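PDB 4S1H: pyridoxal kinase from Entamoeba histolytica, which probably transfers a phosphate group from ATP to pyridoxal, giving pyridoxal 5'-phosphate, and is seen here with ADP and magnesium bound. Local coordinates for residues Thr45-Val50 and Gly254-Asn259; Thr151-Asn156 and Cys165-Glu170; Ser226-Gly231 and Glu235-Arg240. All coordinates share one frame; numbering follows the deposited sequence.

Contact 1 of 3, residues Thr45-Val50 and Gly254-Asn259; sequences TGYPVV and GTAEIN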
loop_
_atom_site.group_PDB
_atom_site.type_symbol
_atom_site.label_atom_id
_atom_site.label_comp_id
_atom_site.label_asym_id
_atom_site.label_seq_id
_atom_site.Cartn_x
_atom_site.Cartn_y
_atom_site.Cartn_z
ATOM N N THR A 45 2.351 16.686 0.990
ATOM C CA THR A 45 2.871 17.968 1.496
ATOM C C THR A 45 2.195 19.211 0.880
ATOM O O THR A 45 2.329 20.335 1.381
ATOM C CB THR A 45 4.410 17.990 1.337
ATOM O OG1 THR A 45 4.754 17.591 0.009
ATOM C CG2 THR A 45 5.070 16.984 2.282
ATOM N N GLY A 46 1.492 19.007 -0.226
ATOM C CA GLY A 46 0.569 19.997 -0.798
ATOM C C GLY A 46 -0.573 20.560 0.043
ATOM O O GLY A 46 -1.082 21.639 -0.259
ATOM N N TYR A 47 -1.001 19.845 1.083
ATOM C CA TYR A 47 -2.080 20.320 1.933
ATOM C C TYR A 47 -1.547 21.274 3.020
ATOM O O TYR A 47 -0.352 21.204 3.351
ATOM C CB TYR A 47 -2.804 19.128 2.599
ATOM C CG TYR A 47 -3.530 18.223 1.603
ATOM C CD1 TYR A 47 -2.854 17.197 0.929
ATOM C CD2 TYR A 47 -4.864 18.413 1.321
ATOM C CE1 TYR A 47 -3.501 16.366 0.019
ATOM C CE2 TYR A 47 -5.521 17.591 0.403
ATOM C CZ TYR A 47 -4.841 16.575 -0.233
ATOM O OH TYR A 47 -5.476 15.780 -1.175
ATOM N N PRO A 48 -2.415 22.121 3.595
ATOM C CA PRO A 48 -2.047 23.048 4.684
ATOM C C PRO A 48 -1.533 22.420 5.973
ATOM O O PRO A 48 -0.789 23.058 6.700
ATOM C CB PRO A 48 -3.354 23.772 5.007
ATOM C CG PRO A 48 -4.214 23.592 3.825
ATOM C CD PRO A 48 -3.807 22.334 3.150
ATOM N N VAL A 49 -1.995 21.213 6.287
ATOM C CA VAL A 49 -1.540 20.493 7.462
ATOM C C VAL A 49 -1.110 19.139 6.940
ATOM O O VAL A 49 -1.774 18.595 6.062
ATOM C CB VAL A 49 -2.702 20.361 8.467
ATOM C CG1 VAL A 49 -2.342 19.493 9.661
ATOM C CG2 VAL A 49 -3.169 21.728 8.951
ATOM N N VAL A 50 0.036 18.652 7.423
ATOM C CA VAL A 50 0.591 17.363 7.035
ATOM C C VAL A 50 0.937 16.597 8.310
ATOM O O VAL A 50 2.047 16.670 8.815
ATOM C CB VAL A 50 1.842 17.497 6.144
ATOM C CG1 VAL A 50 2.277 16.152 5.590
ATOM C CG2 VAL A 50 1.581 18.464 4.986
ATOM N N GLY A 254 -9.382 17.094 -9.961
ATOM C CA GLY A 254 -8.630 18.105 -9.199
ATOM C C GLY A 254 -7.206 18.240 -9.708
ATOM O O GLY A 254 -6.845 17.724 -10.770
ATOM N N THR A 255 -6.396 18.972 -8.960
ATOM C CA THR A 255 -4.945 18.790 -9.016
ATOM C C THR A 255 -4.410 18.243 -7.690
ATOM O O THR A 255 -3.232 17.878 -7.619
ATOM C CB THR A 255 -4.217 20.086 -9.415
ATOM O OG1 THR A 255 -4.614 21.147 -8.544
ATOM C CG2 THR A 255 -4.555 20.459 -10.856
ATOM N N ALA A 256 -5.285 18.158 -6.674
ATOM C CA ALA A 256 -4.940 17.650 -5.352
ATOM C C ALA A 256 -4.422 16.213 -5.427
ATOM O O ALA A 256 -3.358 15.912 -4.872
ATOM C CB ALA A 256 -6.147 17.732 -4.407
ATOM N N GLU A 257 -5.173 15.347 -6.125
ATOM C CA GLU A 257 -4.860 13.906 -6.227
ATOM C C GLU A 257 -5.142 13.337 -7.614
ATOM O O GLU A 257 -6.188 13.642 -8.201
ATOM C CB GLU A 257 -5.688 13.104 -5.224
ATOM C CG GLU A 257 -5.511 13.509 -3.774
ATOM C CD GLU A 257 -4.167 13.179 -3.159
ATOM O OE1 GLU A 257 -3.293 12.457 -3.752
ATOM O OE2 GLU A 257 -4.014 13.603 -1.990
ATOM N N ILE A 258 -4.194 12.553 -8.143
ATOM C CA ILE A 258 -4.371 11.884 -9.432
ATOM C C ILE A 258 -5.364 10.751 -9.302
ATOM O O ILE A 258 -5.494 10.135 -8.226
ATOM C CB ILE A 258 -3.052 11.369 -10.053
ATOM C CG1 ILE A 258 -2.330 10.404 -9.110
ATOM C CG2 ILE A 258 -2.173 12.557 -10.449
ATOM C CD1 ILE A 258 -1.138 9.721 -9.719
ATOM N N ASN A 259 -6.101 10.508 -10.383
ATOM C CA ASN A 259 -7.214 9.553 -10.385
ATOM C C ASN A 259 -6.760 8.090 -10.645
ATOM O O ASN A 259 -7.320 7.393 -11.493
ATOM C CB ASN A 259 -8.244 10.010 -11.412
ATOM C CG ASN A 259 -9.586 9.353 -11.253
ATOM O OD1 ASN A 259 -9.893 8.770 -10.207
ATOM N ND2 ASN A 259 -10.421 9.479 -12.271
#
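The phenol of Y47 reaches from one surface loop to another and donates its OH to OE2 of E257, the two oxygens standing 2.7 Å apart. This is the single hydrogen bond between 45-50 and 254-259. The carboxylate oxygen is met on its anti side, with the hydroxyl 18° out of the carboxylate plane, and OE2 lies at the edge of the phenol ring, near CE1 as well as OH. Ring and carboxylate are turned by only 26° from each other although the two side chains cross at about a right angle. A tyrosine suits this place because its rigid ring carries a donor far from its own backbone, and the glutamate answers because its chain, bent at chi2 (-70°), brings the carboxylate round to the phenol. CB of A256 makes a van der Waals contact with OH of Y47 at 3.8 Å.

Further out, the other carboxylate oxygen, OE1 of E257, is bonded to the backbone N of F16, so each oxygen has a partner and the group's rotation is fixed. H44, the residue before T45, meets the ring of Y47 with its own, the planes inclined to each other, and its NE2 is hydrogen-bonded to the carbonyl O of A256. T45 itself binds pyridoxal 5'-phosphate in another structure of this protein. The contact lies at the surface, joining the loop between strands 33-41 and 52-54 to the loop that follows helix 234-250; I258 packs on helix 216-229, while Y47 also rests on N70 of the second subunit.

Contact 2 of 3, residues Thr151-Asn156 and Cys165-Glu170; sequences TGLEVN and CHILHE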
loop_
_atom_site.group_PDB
_atom_site.type_symbol
_atom_site.label_atom_id
_atom_site.label_comp_id
_atom_site.label_asym_id
_atom_site.label_seq_id
_atom_site.Cartn_x
_atom_site.Cartn_y
_atom_site.Cartn_z
ATOM N N THR A 151 23.541 18.156 -10.031
ATOM C CA THR A 151 24.740 18.521 -10.791
ATOM C C THR A 151 25.280 19.929 -10.507
ATOM O O THR A 151 26.453 20.235 -10.809
ATOM C CB THR A 151 24.487 18.422 -12.301
ATOM O OG1 THR A 151 23.427 19.312 -12.672
ATOM C CG2 THR A 151 24.141 17.033 -12.693
ATOM N N GLY A 152 24.444 20.809 -9.954
ATOM C CA GLY A 152 24.805 22.214 -9.796
ATOM C C GLY A 152 24.735 23.032 -11.072
ATOM O O GLY A 152 25.261 24.152 -11.122
ATOM N N LEU A 153 24.115 22.484 -12.122
ATOM C CA LEU A 153 23.954 23.169 -13.407
ATOM C C LEU A 153 22.486 23.552 -13.597
ATOM O O LEU A 153 21.573 22.853 -13.166
ATOM C CB LEU A 153 24.380 22.237 -14.544
ATOM C CG LEU A 153 25.862 21.879 -14.677
ATOM C CD1 LEU A 153 26.156 21.217 -16.012
ATOM C CD2 LEU A 153 26.744 23.111 -14.517
ATOM N N GLU A 154 22.266 24.690 -14.244
ATOM C CA GLU A 154 20.906 25.073 -14.614
ATOM C C GLU A 154 20.398 24.049 -15.641
ATOM O O GLU A 154 21.166 23.585 -16.475
ATOM C CB GLU A 154 20.887 26.494 -15.213
ATOM C CG GLU A 154 21.191 27.647 -14.244
ATOM C CD GLU A 154 20.165 28.789 -14.284
ATOM O OE1 GLU A 154 18.961 28.560 -14.028
ATOM O OE2 GLU A 154 20.572 29.937 -14.553
ATOM N N VAL A 155 19.117 23.731 -15.598
ATOM C CA VAL A 155 18.490 22.852 -16.612
ATOM C C VAL A 155 17.176 23.478 -17.049
ATOM O O VAL A 155 16.145 23.230 -16.450
ATOM C CB VAL A 155 18.259 21.412 -16.109
ATOM C CG1 VAL A 155 17.743 20.567 -17.256
ATOM C CG2 VAL A 155 19.562 20.842 -15.569
ATOM N N ASN A 156 17.261 24.329 -18.077
ATOM C CA ASN A 156 16.115 25.074 -18.597
ATOM C C ASN A 156 15.781 24.718 -20.040
ATOM O O ASN A 156 14.958 25.388 -20.655
ATOM C CB ASN A 156 16.381 26.585 -18.493
ATOM C CG ASN A 156 16.635 27.038 -17.081
ATOM O OD1 ASN A 156 15.805 26.881 -16.180
ATOM N ND2 ASN A 156 17.824 27.580 -16.874
ATOM N N CYS A 165 23.467 15.856 -17.888
ATOM C CA CYS A 165 23.511 14.372 -17.951
ATOM C C CYS A 165 24.948 13.902 -18.125
ATOM O O CYS A 165 25.346 12.894 -17.550
ATOM C CB CYS A 165 22.661 13.823 -19.095
ATOM S SG CYS A 165 20.885 13.871 -18.752
ATOM N N HIS A 166 25.721 14.619 -18.925
ATOM C CA HIS A 166 27.128 14.260 -19.094
ATOM C C HIS A 166 27.842 14.074 -17.744
ATOM O O HIS A 166 28.538 13.058 -17.516
ATOM C CB HIS A 166 27.818 15.299 -19.959
ATOM C CG HIS A 166 29.287 15.065 -20.123
ATOM N ND1 HIS A 166 29.780 14.065 -20.936
ATOM C CD2 HIS A 166 30.355 15.621 -19.504
ATOM C CE1 HIS A 166 31.101 14.063 -20.871
ATOM N NE2 HIS A 166 31.476 14.997 -20.011
ATOM N N ILE A 167 27.630 15.032 -16.842
ATOM C CA ILE A 167 28.321 15.059 -15.565
ATOM C C ILE A 167 28.020 13.743 -14.824
ATOM O O ILE A 167 28.913 13.078 -14.291
ATOM C CB ILE A 167 27.848 16.244 -14.687
ATOM C CG1 ILE A 167 28.240 17.611 -15.306
ATOM C CG2 ILE A 167 28.374 16.129 -13.270
ATOM C CD1 ILE A 167 29.722 17.879 -15.412
ATOM N N LEU A 168 26.764 13.341 -14.872
ATOM C CA LEU A 168 26.355 12.124 -14.168
ATOM C C LEU A 168 26.797 10.847 -14.860
ATOM O O LEU A 168 27.168 9.885 -14.183
ATOM C CB LEU A 168 24.845 12.127 -13.956
ATOM C CG LEU A 168 24.348 13.292 -13.121
ATOM C CD1 LEU A 168 22.855 13.056 -12.871
ATOM C CD2 LEU A 168 25.084 13.491 -11.799
ATOM N N HIS A 169 26.716 10.808 -16.181
ATOM C CA HIS A 169 27.269 9.698 -16.948
ATOM C C HIS A 169 28.775 9.511 -16.698
ATOM O O HIS A 169 29.237 8.387 -16.607
ATOM C CB HIS A 169 27.067 9.855 -18.436
ATOM C CG HIS A 169 25.643 9.788 -18.895
ATOM N ND1 HIS A 169 24.762 8.815 -18.488
ATOM C CD2 HIS A 169 24.973 10.554 -19.791
ATOM C CE1 HIS A 169 23.599 9.002 -19.091
ATOM N NE2 HIS A 169 23.713 10.042 -19.904
ATOM N N GLU A 170 29.526 10.609 -16.576
ATOM C CA GLU A 170 30.969 10.524 -16.253
ATOM C C GLU A 170 31.220 9.883 -14.875
ATOM O O GLU A 170 32.267 9.302 -14.671
ATOM C CB GLU A 170 31.617 11.893 -16.326
ATOM C CG GLU A 170 31.748 12.383 -17.752
ATOM C CD GLU A 170 32.885 11.718 -18.512
ATOM O OE1 GLU A 170 34.037 12.207 -18.408
ATOM O OE2 GLU A 170 32.617 10.727 -19.241
#
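CG2 of T151 lies 3.8 Å from CG of L168, near the fork of the leucine's two branches. The torsions of the threonine divide its work: OG1 sits between the backbone N and the carbonyl carbon (chi1 60°), which leaves CG2 anti to the carbonyl carbon and facing helix 158-170. In L168 it is CG that stands anti to the carbonyl carbon (chi1 -61°), bringing the fork to the T151 methyl; the two side chains cross at about a right angle. The threonine hydroxyl oxygen accepts from the backbone N of L153 at 3.3 Å, forming an ST turn, and is also hydrogen-bonded to the carbonyl O of L147. Threonine suits the turn that follows the helix, with one branch tying down the polypeptide and the other packing. G152, between T151 and L153, has a positive phi of 76°, which favours glycine.

L153 then turns back toward the helix, and its CD1 lies 4.2 Å from CG1 of I167, whose CB also nears the T151 methyl. No hydrogen bond joins the two segments; the contact is apolar packing between two successive helices and the loop that joins them. L168 continues inward to L147 of helix 144-151 and to I176 of strand 175-183.

Contact 3 of 3, residues Ser226-Gly231 and Glu235-Arg240; sequences SWIIKG and EHAVNR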
loop_
_atom_site.group_PDB
_atom_site.type_symbol
_atom_site.label_atom_id
_atom_site.label_comp_id
_atom_site.label_asym_id
_atom_site.label_seq_id
_atom_site.Cartn_x
_atom_site.Cartn_y
_atom_site.Cartn_z
ATOM N N SER A 226 7.394 -1.508 -13.974
ATOM C CA SER A 226 6.570 -2.699 -14.206
ATOM C C SER A 226 6.807 -3.238 -15.629
ATOM O O SER A 226 6.986 -4.423 -15.807
ATOM C CB SER A 226 5.094 -2.420 -13.978
ATOM O OG SER A 226 4.891 -2.035 -12.630
ATOM N N TRP A 227 6.835 -2.361 -16.642
ATOM C CA TRP A 227 7.050 -2.831 -18.010
ATOM C C TRP A 227 8.486 -3.341 -18.242
ATOM O O TRP A 227 8.667 -4.334 -18.910
ATOM C CB TRP A 227 6.712 -1.753 -19.031
ATOM C CG TRP A 227 5.260 -1.522 -19.211
ATOM C CD1 TRP A 227 4.625 -0.340 -19.122
ATOM C CD2 TRP A 227 4.251 -2.507 -19.528
ATOM N NE1 TRP A 227 3.281 -0.509 -19.362
ATOM C CE2 TRP A 227 3.027 -1.833 -19.599
ATOM C CE3 TRP A 227 4.270 -3.896 -19.766
ATOM C CZ2 TRP A 227 1.813 -2.487 -19.865
ATOM C CZ3 TRP A 227 3.058 -4.556 -20.011
ATOM C CH2 TRP A 227 1.847 -3.850 -20.069
ATOM N N ILE A 228 9.463 -2.709 -17.612
ATOM C CA ILE A 228 10.819 -3.260 -17.616
ATOM C C ILE A 228 10.853 -4.669 -17.025
ATOM O O ILE A 228 11.457 -5.583 -17.595
ATOM C CB ILE A 228 11.791 -2.351 -16.872
ATOM C CG1 ILE A 228 12.009 -1.034 -17.639
ATOM C CG2 ILE A 228 13.126 -3.046 -16.673
ATOM C CD1 ILE A 228 12.675 0.041 -16.837
ATOM N N ILE A 229 10.203 -4.819 -15.888
ATOM C CA ILE A 229 10.090 -6.128 -15.266
ATOM C C ILE A 229 9.456 -7.161 -16.192
ATOM O O ILE A 229 9.906 -8.330 -16.245
ATOM C CB ILE A 229 9.366 -6.052 -13.881
ATOM C CG1 ILE A 229 10.269 -5.334 -12.883
ATOM C CG2 ILE A 229 8.988 -7.442 -13.371
ATOM C CD1 ILE A 229 9.616 -4.935 -11.574
ATOM N N LYS A 230 8.393 -6.770 -16.889
ATOM C CA LYS A 230 7.709 -7.660 -17.839
ATOM C C LYS A 230 8.523 -7.951 -19.126
ATOM O O LYS A 230 8.064 -8.725 -19.974
ATOM C CB LYS A 230 6.318 -7.110 -18.187
ATOM C CG LYS A 230 5.330 -6.995 -17.013
ATOM C CD LYS A 230 4.917 -8.329 -16.454
ATOM C CE LYS A 230 4.071 -8.131 -15.205
ATOM N NZ LYS A 230 3.706 -9.447 -14.615
ATOM N N GLY A 231 9.704 -7.353 -19.270
ATOM C CA GLY A 231 10.607 -7.640 -20.364
ATOM C C GLY A 231 10.479 -6.718 -21.561
ATOM O O GLY A 231 10.996 -7.025 -22.628
ATOM N N GLU A 235 12.576 1.866 -24.456
ATOM C CA GLU A 235 11.850 2.830 -25.299
ATOM C C GLU A 235 10.348 2.625 -25.230
ATOM O O GLU A 235 9.591 3.584 -25.080
ATOM C CB GLU A 235 12.255 2.735 -26.777
ATOM C CG GLU A 235 13.545 3.405 -27.119
ATOM C CD GLU A 235 13.798 3.390 -28.621
ATOM O OE1 GLU A 235 12.813 3.220 -29.386
ATOM O OE2 GLU A 235 14.974 3.507 -29.011
ATOM N N HIS A 236 9.939 1.370 -25.365
ATOM C CA HIS A 236 8.523 1.014 -25.372
ATOM C C HIS A 236 7.939 1.131 -23.962
ATOM O O HIS A 236 6.789 1.583 -23.827
ATOM C CB HIS A 236 8.344 -0.379 -25.998
ATOM C CG HIS A 236 8.806 -0.451 -27.429
ATOM N ND1 HIS A 236 8.032 -0.016 -28.482
ATOM C CD2 HIS A 236 9.987 -0.836 -27.967
ATOM C CE1 HIS A 236 8.704 -0.164 -29.612
ATOM N NE2 HIS A 236 9.899 -0.645 -29.325
ATOM N N ALA A 237 8.712 0.767 -22.921
ATOM C CA ALA A 237 8.274 0.910 -21.523
ATOM C C ALA A 237 8.014 2.380 -21.203
ATOM O O ALA A 237 6.999 2.735 -20.631
ATOM C CB ALA A 237 9.291 0.312 -20.547
ATOM N N VAL A 238 8.923 3.246 -21.646
ATOM C CA VAL A 238 8.744 4.680 -21.402
ATOM C C VAL A 238 7.491 5.220 -22.119
ATOM O O VAL A 238 6.671 5.951 -21.532
ATOM C CB VAL A 238 9.963 5.494 -21.866
ATOM C CG1 VAL A 238 9.691 6.999 -21.820
ATOM C CG2 VAL A 238 11.183 5.171 -21.017
ATOM N N ASN A 239 7.326 4.832 -23.385
ATOM C CA ASN A 239 6.188 5.307 -24.190
ATOM C C ASN A 239 4.868 4.838 -23.587
ATOM O O ASN A 239 3.934 5.606 -23.449
ATOM C CB ASN A 239 6.348 4.834 -25.634
ATOM C CG ASN A 239 5.556 5.676 -26.626
ATOM O OD1 ASN A 239 4.495 6.237 -26.309
ATOM N ND2 ASN A 239 6.026 5.704 -27.848
ATOM N N ARG A 240 4.810 3.570 -23.175
ATOM C CA ARG A 240 3.593 3.058 -22.527
ATOM C C ARG A 240 3.299 3.797 -21.234
ATOM O O ARG A 240 2.163 4.154 -20.955
ATOM C CB ARG A 240 3.722 1.576 -22.211
ATOM C CG ARG A 240 3.706 0.692 -23.428
ATOM C CD ARG A 240 3.746 -0.785 -23.037
ATOM N NE ARG A 240 3.861 -1.633 -24.207
ATOM C CZ ARG A 240 3.808 -2.976 -24.200
ATOM N NH1 ARG A 240 3.642 -3.638 -23.073
ATOM N NH2 ARG A 240 3.911 -3.642 -25.345
#
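Two successive helices, 216-229 and 234-250, are joined by a tight turn, and across this helical hairpin W227 meets A237 and R240. The first helix closes with a Schellman motif in which G231 takes the positive phi (94°) that suits glycine. Just before it the backbones come near, with 5.3 Å between the CA atoms of W227 and A237. Alanine fits this close approach: its CB rests 3.6 Å from CB of W227, and I228 CG1 reaches the same methyl from farther off.

R240, one turn further along, lays its extended side chain over one face of the indole. CD forms a CH-pi contact, 3.7 Å from the centroid of the five-membered ring of W227, and beyond it CZ stands 4.5 Å from the centroid of the six-membered ring, only 6° off the normal, a cation-pi interaction. The guanidinium is nearly perpendicular to the indole (89°) and directs its edge at the ring, with NH1 3.2 Å from CZ3 of W227. Arginine suits the site because its methylene chain and its charge can both use the aromatic face, while NE forms a salt bridge with E272 that should hold the group in this upright pose. F29, following helix 18-28, meets the indole edge-to-face, and V238 packs on I204 of strand 202-207.

From the N terminus, the chain first passes 45-50, in the loop before strand 52-54, and contact 1 is completed only when 254-259 returns some two hundred residues later. Contacts 2 and 3 both nest inside that long loop and follow one another in series, each closing a short helical connection: contact 2 between helices 144-151 and 158-170, contact 3 between helices 216-229 and 234-250. None touches another; contact 3 stays about 13 Å, between nearest atoms, from each of the others. Contacts 2 and 3 join helices that are neighbours along the chain, whereas contact 1 ties the edge of the six-stranded sheet to the loop leaving the second helix of contact 3.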